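Local coordinates for antigen MTB48, Mycobacterial protein (Mycobacterium smegmatis, PDB 4WJ1) that is the helical N-terminal PE-PPE part of the ESX-1 secretion-system protein EspB, which probably takes part in DNA conjugation, at least in the recipient strain, at residues A[70-75]-A[114-119]; A[157-162]-A[211-216]. All coordinates share one frame; numbering follows the deposited sequence.

Contact 1 of 2, residues A[70-75]-A[114-119]; sequences IAAAIR and SGIPGP
Ile116 reaches from a loop onto the flank of a helix and meets the methyl groups of Ala72 and Ala73. Its two branches divide the work. The longer one, CG1 and CD1, runs past Ala72 and ends against the helix backbone: CG1 of Ile116 lies 3.6 Å from CB of Ala72, and CD1 of Ile116 comes to 3.4 Å from N of Ala73. CD1 of Ile116 is also 4.0 Å from CB of Ala73, so the end of the branch touches both the main chain and the methyl group of that residue. The shorter branch stays with the first alanine, CG2 of Ile116 standing 4.0 Å from CB of Ala72.

CG1 stands trans to the carbonyl carbon of Ile116 (chi1 -66°), and the chain continues extended at chi2 (179°), which carries CD1 past the Ala72 methyl to the peptide nitrogen beyond. The short alanine side chains are consistent with the close approach, the CA atoms of Ala72 and Ile116 being 6.1 Å apart. No hydrogen bond joins the two segments, and the contact rests on van der Waals packing against the methyls and the helix backbone.

Polar bonds hold the loop just beyond this patch: the carbonyl oxygens of Pro117 and Gly118 accept from Arg69 and Arg65, one and two turns back along the same helix. Met113 and Ile286 also pack on Ala73. The loop, part of the long connection between helices 40-96 and 139-147, thus lies along one side of helix 40-96 in the PE region. Other sides of the helix are taken up by its neighbours, where Ile70 and Ile74 pack against both helix 12-22 and helix 187-230, and Arg75 forms salt bridges with Glu16 and Glu23.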
ATOM      1  N   ILE A  70       6.658   4.586 -17.486  1.00 35.96           N
ATOM      2  CA  ILE A  70       6.289   5.879 -18.036  1.00 32.89           C
ATOM      3  C   ILE A  70       7.545   6.677 -18.353  1.00 39.22           C
ATOM      4  O   ILE A  70       7.636   7.297 -19.408  1.00 46.86           O
ATOM      5  CB  ILE A  70       5.394   6.678 -17.083  1.00 30.82           C
ATOM      6  CG1 ILE A  70       4.064   5.948 -16.887  1.00 27.92           C
ATOM      7  CG2 ILE A  70       5.170   8.097 -17.609  1.00 28.12           C
ATOM      8  CD1 ILE A  70       3.039   6.767 -16.154  1.00 30.98           C
ATOM      9  N   ALA A  71       8.526   6.632 -17.457  1.00 33.20           N
ATOM     10  CA  ALA A  71       9.794   7.328 -17.694  1.00 35.31           C
ATOM     11  C   ALA A  71      10.438   6.826 -18.971  1.00 33.83           C
ATOM     12  O   ALA A  71      10.932   7.600 -19.776  1.00 42.72           O
ATOM     13  CB  ALA A  71      10.754   7.141 -16.526  1.00 28.58           C
ATOM     14  N   ALA A  72      10.438   5.513 -19.141  1.00 30.91           N
ATOM     15  CA  ALA A  72      11.109   4.909 -20.266  1.00 37.65           C
ATOM     16  C   ALA A  72      10.369   5.255 -21.557  1.00 36.60           C
ATOM     17  O   ALA A  72      10.989   5.500 -22.590  1.00 40.98           O
ATOM     18  CB  ALA A  72      11.203   3.405 -20.077  1.00 38.01           C
ATOM     19  N   ALA A  73       9.046   5.288 -21.476  1.00 31.20           N
ATOM     20  CA  ALA A  73       8.211   5.621 -22.618  1.00 33.28           C
ATOM     21  C   ALA A  73       8.484   7.056 -23.036  1.00 38.08           C
ATOM     22  O   ALA A  73       8.611   7.355 -24.221  1.00 42.52           O
ATOM     23  CB  ALA A  73       6.757   5.426 -22.280  1.00 30.21           C
ATOM     24  N   ILE A  74       8.603   7.934 -22.046  1.00 33.50           N
ATOM     25  CA  ILE A  74       8.911   9.332 -22.299  1.00 33.13           C
ATOM     26  C   ILE A  74      10.274   9.443 -22.967  1.00 41.93           C
ATOM     27  O   ILE A  74      10.431  10.155 -23.955  1.00 44.35           O
ATOM     28  CB  ILE A  74       8.872  10.152 -21.001  1.00 29.77           C
ATOM     29  CG1 ILE A  74       7.420  10.421 -20.604  1.00 29.54           C
ATOM     30  CG2 ILE A  74       9.581  11.462 -21.160  1.00 30.33           C
ATOM     31  CD1 ILE A  74       7.259  10.893 -19.156  1.00 28.70           C
ATOM     32  N   ARG A  75      11.255   8.702 -22.460  1.00 34.35           N
ATOM     33  CA  ARG A  75      12.577   8.733 -23.074  1.00 34.20           C
ATOM     34  C   ARG A  75      12.587   8.134 -24.474  1.00 38.57           C
ATOM     35  O   ARG A  75      13.407   8.520 -25.307  1.00 45.21           O
ATOM     36  CB  ARG A  75      13.588   8.011 -22.199  1.00 40.39           C
ATOM     37  CG  ARG A  75      13.750   8.689 -20.853  1.00 43.58           C
ATOM     38  CD  ARG A  75      15.080   8.413 -20.240  1.00 39.02           C
ATOM     39  NE  ARG A  75      15.255   9.278 -19.092  1.00 43.63           N
ATOM     40  CZ  ARG A  75      15.007   8.910 -17.842  1.00 43.22           C
ATOM     41  NH1 ARG A  75      14.591   7.675 -17.576  1.00 37.52           N
ATOM     42  NH2 ARG A  75      15.184   9.780 -16.861  1.00 36.91           N
ATOM     43  N   SER A 114       9.880  -1.190 -27.359  1.00 60.09           N
ATOM     44  CA  SER A 114      10.182  -2.616 -27.290  1.00 62.23           C
ATOM     45  C   SER A 114      11.167  -3.013 -26.193  1.00 60.91           C
ATOM     46  O   SER A 114      11.174  -4.176 -25.777  1.00 64.42           O
ATOM     47  CB  SER A 114      10.709  -3.104 -28.639  1.00 59.46           C
ATOM     48  OG  SER A 114      11.948  -2.495 -28.928  1.00 59.38           O
ATOM     49  N   GLY A 115      11.984  -2.075 -25.718  1.00 54.81           N
ATOM     50  CA  GLY A 115      12.950  -2.390 -24.670  1.00 51.32           C
ATOM     51  C   GLY A 115      12.519  -2.009 -23.266  1.00 58.32           C
ATOM     52  O   GLY A 115      13.243  -2.234 -22.296  1.00 71.73           O
ATOM     53  N   ILE A 116      11.333  -1.427 -23.154  1.00 56.46           N
ATOM     54  CA  ILE A 116      10.775  -1.008 -21.873  1.00 50.36           C
ATOM     55  C   ILE A 116      10.301  -2.208 -21.058  1.00 45.80           C
ATOM     56  O   ILE A 116       9.576  -3.059 -21.573  1.00 48.82           O
ATOM     57  CB  ILE A 116       9.608  -0.035 -22.108  1.00 49.14           C
ATOM     58  CG1 ILE A 116      10.136   1.244 -22.736  1.00 50.78           C
ATOM     59  CG2 ILE A 116       8.884   0.274 -20.839  1.00 51.82           C
ATOM     60  CD1 ILE A 116       9.070   2.239 -23.030  1.00 60.10           C
ATOM     61  N   PRO A 117      10.712  -2.285 -19.786  1.00 44.14           N
ATOM     62  CA  PRO A 117      10.343  -3.381 -18.878  1.00 46.80           C
ATOM     63  C   PRO A 117       8.836  -3.571 -18.782  1.00 44.13           C
ATOM     64  O   PRO A 117       8.087  -2.614 -18.956  1.00 45.59           O
ATOM     65  CB  PRO A 117      10.903  -2.929 -17.526  1.00 44.85           C
ATOM     66  CG  PRO A 117      11.963  -1.960 -17.862  1.00 45.88           C
ATOM     67  CD  PRO A 117      11.553  -1.279 -19.121  1.00 47.54           C
ATOM     68  N   GLY A 118       8.397  -4.787 -18.494  1.00 41.42           N
ATOM     69  CA  GLY A 118       6.974  -5.051 -18.440  1.00 42.64           C
ATOM     70  C   GLY A 118       6.439  -4.756 -17.055  1.00 46.01           C
ATOM     71  O   GLY A 118       7.214  -4.498 -16.124  1.00 39.21           O
ATOM     72  N   PRO A 119       5.108  -4.790 -16.911  1.00 42.55           N
ATOM     73  CA  PRO A 119       4.490  -4.668 -15.588  1.00 38.55           C
ATOM     74  C   PRO A 119       5.095  -5.667 -14.616  1.00 45.48           C
ATOM     75  O   PRO A 119       5.526  -6.743 -15.040  1.00 47.25           O
ATOM     76  CB  PRO A 119       3.019  -4.973 -15.859  1.00 42.26           C
ATOM     77  CG  PRO A 119       2.819  -4.590 -17.321  1.00 39.98           C
ATOM     78  CD  PRO A 119       4.115  -4.942 -17.989  1.00 40.26           C
TER

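Contact 2 of 2, residues A[157-162]-A[211-216]; sequences KYFRDQ and GRLAQE
Arg160 and Ala214 meet where helices 154-178 and 187-230 pack as an antiparallel helical hairpin, their CA atoms 4.8 Å apart. The aliphatic part of the arginine does the touching: CG of Arg160 lies 3.3 Å from the carbonyl O of Ala214. In return, CB of Ala214 packs 3.7 Å from the carbonyl O of Arg160, so each residue sets a side-chain carbon against the other's backbone oxygen. The small side chain of Ala214 is consistent with so close an approach. Beside this pair, the Phe159 ring and the Leu213 side chain cross at about a right angle, with CZ of Phe159 4.1 Å from CD2 of Leu213.

The arginine chain leaves its helix with CG trans to the backbone N and then bends at chi2 and again at chi3 (-44°). This fold brings NE of Arg160 back to its own helix, where it donates to OD1 of Asp161 at 2.8 Å in a salt bridge. The bond is bent, with an angle of 142° at the hydrogen, and NE meets the oxygen from above the carboxylate plane. NH1 donates across the interface to OG1 of Thr218, a hydroxyl that is also bonded to the Ala214 carbonyl. Phe159 is backed by Trp163 and by Met50 and Ala53 of helix 40-96, while Leu213 rests on Leu49 of that helix and on Trp163.

The PPE-region interface therefore combines an apolar side, turned toward helix 40-96, with a polar side on which the guanidinium group is tied to both helices. No hydrogen bond links the two segments directly; their close approach relies on van der Waals packing, with the nearby Arg160-Thr218 bond adding a polar tie, and the Asp161 carboxylate probably offsets part of the arginine's charge.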
ATOM      1  N   LYS A 157       0.192  -0.759  17.589  1.00 34.41           N
ATOM      2  CA  LYS A 157      -0.160   0.657  17.567  1.00 36.55           C
ATOM      3  C   LYS A 157       0.849   1.455  16.751  1.00 37.14           C
ATOM      4  O   LYS A 157       0.484   2.395  16.064  1.00 39.78           O
ATOM      5  CB  LYS A 157      -0.274   1.213  18.984  1.00 32.99           C
ATOM      6  CG  LYS A 157      -1.589   0.829  19.661  1.00 31.68           C
ATOM      7  CD  LYS A 157      -1.558   1.035  21.166  1.00 28.22           C
ATOM      8  CE  LYS A 157      -2.921   0.731  21.776  1.00 32.64           C
ATOM      9  NZ  LYS A 157      -2.837   0.491  23.253  1.00 30.68           N
ATOM     10  N   TYR A 158       2.116   1.070  16.795  1.00 25.67           N
ATOM     11  CA  TYR A 158       3.103   1.788  16.012  1.00 27.77           C
ATOM     12  C   TYR A 158       2.907   1.496  14.507  1.00 31.49           C
ATOM     13  O   TYR A 158       3.034   2.378  13.659  1.00 31.50           O
ATOM     14  CB  TYR A 158       4.503   1.410  16.449  1.00 25.72           C
ATOM     15  CG  TYR A 158       5.535   2.305  15.847  1.00 25.81           C
ATOM     16  CD1 TYR A 158       5.343   3.675  15.819  1.00 25.90           C
ATOM     17  CD2 TYR A 158       6.711   1.787  15.304  1.00 25.93           C
ATOM     18  CE1 TYR A 158       6.287   4.514  15.260  1.00 26.85           C
ATOM     19  CE2 TYR A 158       7.658   2.616  14.740  1.00 33.10           C
ATOM     20  CZ  TYR A 158       7.443   3.983  14.728  1.00 32.46           C
ATOM     21  OH  TYR A 158       8.388   4.817  14.177  1.00 37.55           O
ATOM     22  N   PHE A 159       2.622   0.232  14.216  1.00 28.74           N
ATOM     23  CA  PHE A 159       2.282  -0.248  12.896  1.00 29.04           C
ATOM     24  C   PHE A 159       1.125   0.577  12.367  1.00 34.18           C
ATOM     25  O   PHE A 159       1.173   1.085  11.247  1.00 38.07           O
ATOM     26  CB  PHE A 159       1.948  -1.748  12.987  1.00 34.01           C
ATOM     27  CG  PHE A 159       1.258  -2.339  11.758  1.00 37.64           C
ATOM     28  CD1 PHE A 159      -0.123  -2.311  11.635  1.00 31.84           C
ATOM     29  CD2 PHE A 159       1.995  -3.006  10.784  1.00 35.51           C
ATOM     30  CE1 PHE A 159      -0.752  -2.894  10.548  1.00 37.31           C
ATOM     31  CE2 PHE A 159       1.375  -3.586   9.690  1.00 38.64           C
ATOM     32  CZ  PHE A 159      -0.003  -3.527   9.568  1.00 37.00           C
ATOM     33  N   ARG A 160       0.104   0.744  13.201  1.00 30.19           N
ATOM     34  CA  ARG A 160      -1.051   1.540  12.826  1.00 32.01           C
ATOM     35  C   ARG A 160      -0.628   2.967  12.501  1.00 32.81           C
ATOM     36  O   ARG A 160      -1.000   3.510  11.475  1.00 29.87           O
ATOM     37  CB  ARG A 160      -2.097   1.527  13.938  1.00 26.28           C
ATOM     38  CG  ARG A 160      -3.379   2.270  13.614  1.00 34.92           C
ATOM     39  CD  ARG A 160      -3.315   3.736  14.030  1.00 38.35           C
ATOM     40  NE  ARG A 160      -2.738   3.898  15.360  1.00 38.23           N
ATOM     41  CZ  ARG A 160      -3.433   3.778  16.487  1.00 38.79           C
ATOM     42  NH1 ARG A 160      -4.727   3.484  16.431  1.00 36.28           N
ATOM     43  NH2 ARG A 160      -2.836   3.942  17.666  1.00 38.26           N
ATOM     44  N   ASP A 161       0.152   3.577  13.381  1.00 31.43           N
ATOM     45  CA  ASP A 161       0.624   4.934  13.142  1.00 27.31           C
ATOM     46  C   ASP A 161       1.422   5.025  11.842  1.00 31.87           C
ATOM     47  O   ASP A 161       1.293   5.995  11.091  1.00 34.25           O
ATOM     48  CB  ASP A 161       1.492   5.415  14.308  1.00 32.00           C
ATOM     49  CG  ASP A 161       0.711   5.588  15.603  1.00 35.54           C
ATOM     50  OD1 ASP A 161      -0.532   5.579  15.578  1.00 41.64           O
ATOM     51  OD2 ASP A 161       1.355   5.751  16.657  1.00 49.08           O
ATOM     52  N   GLN A 162       2.254   4.023  11.574  1.00 25.63           N
ATOM     53  CA  GLN A 162       3.118   4.084  10.408  1.00 29.49           C
ATOM     54  C   GLN A 162       2.330   4.038   9.101  1.00 33.18           C
ATOM     55  O   GLN A 162       2.658   4.721   8.140  1.00 31.91           O
ATOM     56  CB  GLN A 162       4.122   2.941  10.427  1.00 31.44           C
ATOM     57  CG  GLN A 162       5.201   3.052  11.466  1.00 31.43           C
ATOM     58  CD  GLN A 162       6.231   1.983  11.281  1.00 37.34           C
ATOM     59  OE1 GLN A 162       7.263   2.226  10.685  1.00 39.73           O
ATOM     60  NE2 GLN A 162       5.947   0.773  11.774  1.00 52.02           N
ATOM     61  N   GLY A 211      -4.767   4.480   4.593  1.00 32.13           N
ATOM     62  CA  GLY A 211      -5.715   4.954   5.580  1.00 29.86           C
ATOM     63  C   GLY A 211      -6.610   3.817   6.056  1.00 36.58           C
ATOM     64  O   GLY A 211      -6.861   3.663   7.250  1.00 45.54           O
ATOM     65  N   ARG A 212      -7.070   3.001   5.118  1.00 35.74           N
ATOM     66  CA  ARG A 212      -7.964   1.905   5.451  1.00 38.59           C
ATOM     67  C   ARG A 212      -7.263   0.840   6.299  1.00 34.34           C
ATOM     68  O   ARG A 212      -7.877   0.261   7.192  1.00 34.25           O
ATOM     69  CB  ARG A 212      -8.552   1.277   4.174  1.00 30.43           C
ATOM     70  CG  ARG A 212      -9.475   2.230   3.394  1.00 50.14           C
ATOM     71  CD  ARG A 212     -10.164   1.569   2.185  1.00 56.59           C
ATOM     72  NE  ARG A 212     -10.920   0.391   2.598  1.00 70.70           N
ATOM     73  CZ  ARG A 212     -10.830  -0.811   2.029  1.00 75.85           C
ATOM     74  NH1 ARG A 212     -10.024  -1.005   0.985  1.00 76.30           N
ATOM     75  NH2 ARG A 212     -11.562  -1.820   2.500  1.00 68.27           N
ATOM     76  N   LEU A 213      -5.989   0.574   6.027  1.00 29.51           N
ATOM     77  CA  LEU A 213      -5.282  -0.435   6.811  1.00 36.98           C
ATOM     78  C   LEU A 213      -5.116   0.083   8.248  1.00 35.38           C
ATOM     79  O   LEU A 213      -5.340  -0.642   9.213  1.00 35.17           O
ATOM     80  CB  LEU A 213      -3.932  -0.777   6.178  1.00 32.93           C
ATOM     81  CG  LEU A 213      -3.046  -1.728   6.985  1.00 33.48           C
ATOM     82  CD1 LEU A 213      -3.818  -2.970   7.368  1.00 28.04           C
ATOM     83  CD2 LEU A 213      -1.771  -2.084   6.214  1.00 27.13           C
ATOM     84  N   ALA A 214      -4.776   1.361   8.377  1.00 29.98           N
ATOM     85  CA  ALA A 214      -4.660   1.972   9.681  1.00 33.24           C
ATOM     86  C   ALA A 214      -5.984   1.903  10.444  1.00 37.14           C
ATOM     87  O   ALA A 214      -5.996   1.638  11.638  1.00 40.46           O
ATOM     88  CB  ALA A 214      -4.177   3.416   9.551  1.00 29.62           C
ATOM     89  N   GLN A 215      -7.103   2.119   9.765  1.00 41.54           N
ATOM     90  CA  GLN A 215      -8.393   2.044  10.443  1.00 41.60           C
ATOM     91  C   GLN A 215      -8.638   0.622  10.930  1.00 40.58           C
ATOM     92  O   GLN A 215      -9.110   0.415  12.049  1.00 41.79           O
ATOM     93  CB  GLN A 215      -9.537   2.504   9.532  1.00 37.12           C
ATOM     94  CG  GLN A 215      -9.573   4.018   9.288  1.00 59.64           C
ATOM     95  CD  GLN A 215     -10.664   4.451   8.284  1.00 77.59           C
ATOM     96  OE1 GLN A 215     -10.910   3.782   7.266  1.00 75.03           O
ATOM     97  NE2 GLN A 215     -11.310   5.583   8.571  1.00 79.18           N
ATOM     98  N   GLU A 216      -8.303  -0.357  10.095  1.00 29.53           N
ATOM     99  CA  GLU A 216      -8.450  -1.751  10.479  1.00 33.97           C
ATOM    100  C   GLU A 216      -7.576  -2.056  11.699  1.00 38.55           C
ATOM    101  O   GLU A 216      -8.026  -2.699  12.645  1.00 38.15           O
ATOM    102  CB  GLU A 216      -8.102  -2.673   9.310  1.00 41.25           C
ATOM    103  CG  GLU A 216      -9.031  -2.534   8.083  1.00 49.08           C
ATOM    104  CD  GLU A 216     -10.513  -2.577   8.460  1.00 66.11           C
ATOM    105  OE1 GLU A 216     -11.087  -3.682   8.490  1.00 74.25           O
ATOM    106  OE2 GLU A 216     -11.108  -1.508   8.726  1.00 71.39           O
TER

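How the contacts relate
From the N terminus, the chain passes helix 12-22 and enters the long helix 40-96, where contact 1 begins. It closes after 38 intervening residues, when the connecting loop turns back along that helix. Contact 2 opens later on helix 154-178 and closes on helix 187-230, after 48 intervening residues that are mostly helical. The two loops are in series, neither nested nor crossed, and their centres are 34 Å apart. Contact 1 ties the connecting loop to the PE helix, whereas contact 2 joins two helices of the PPE region. Helices 40-96 and 187-230 run past both sites, linking them within the elongated bundle.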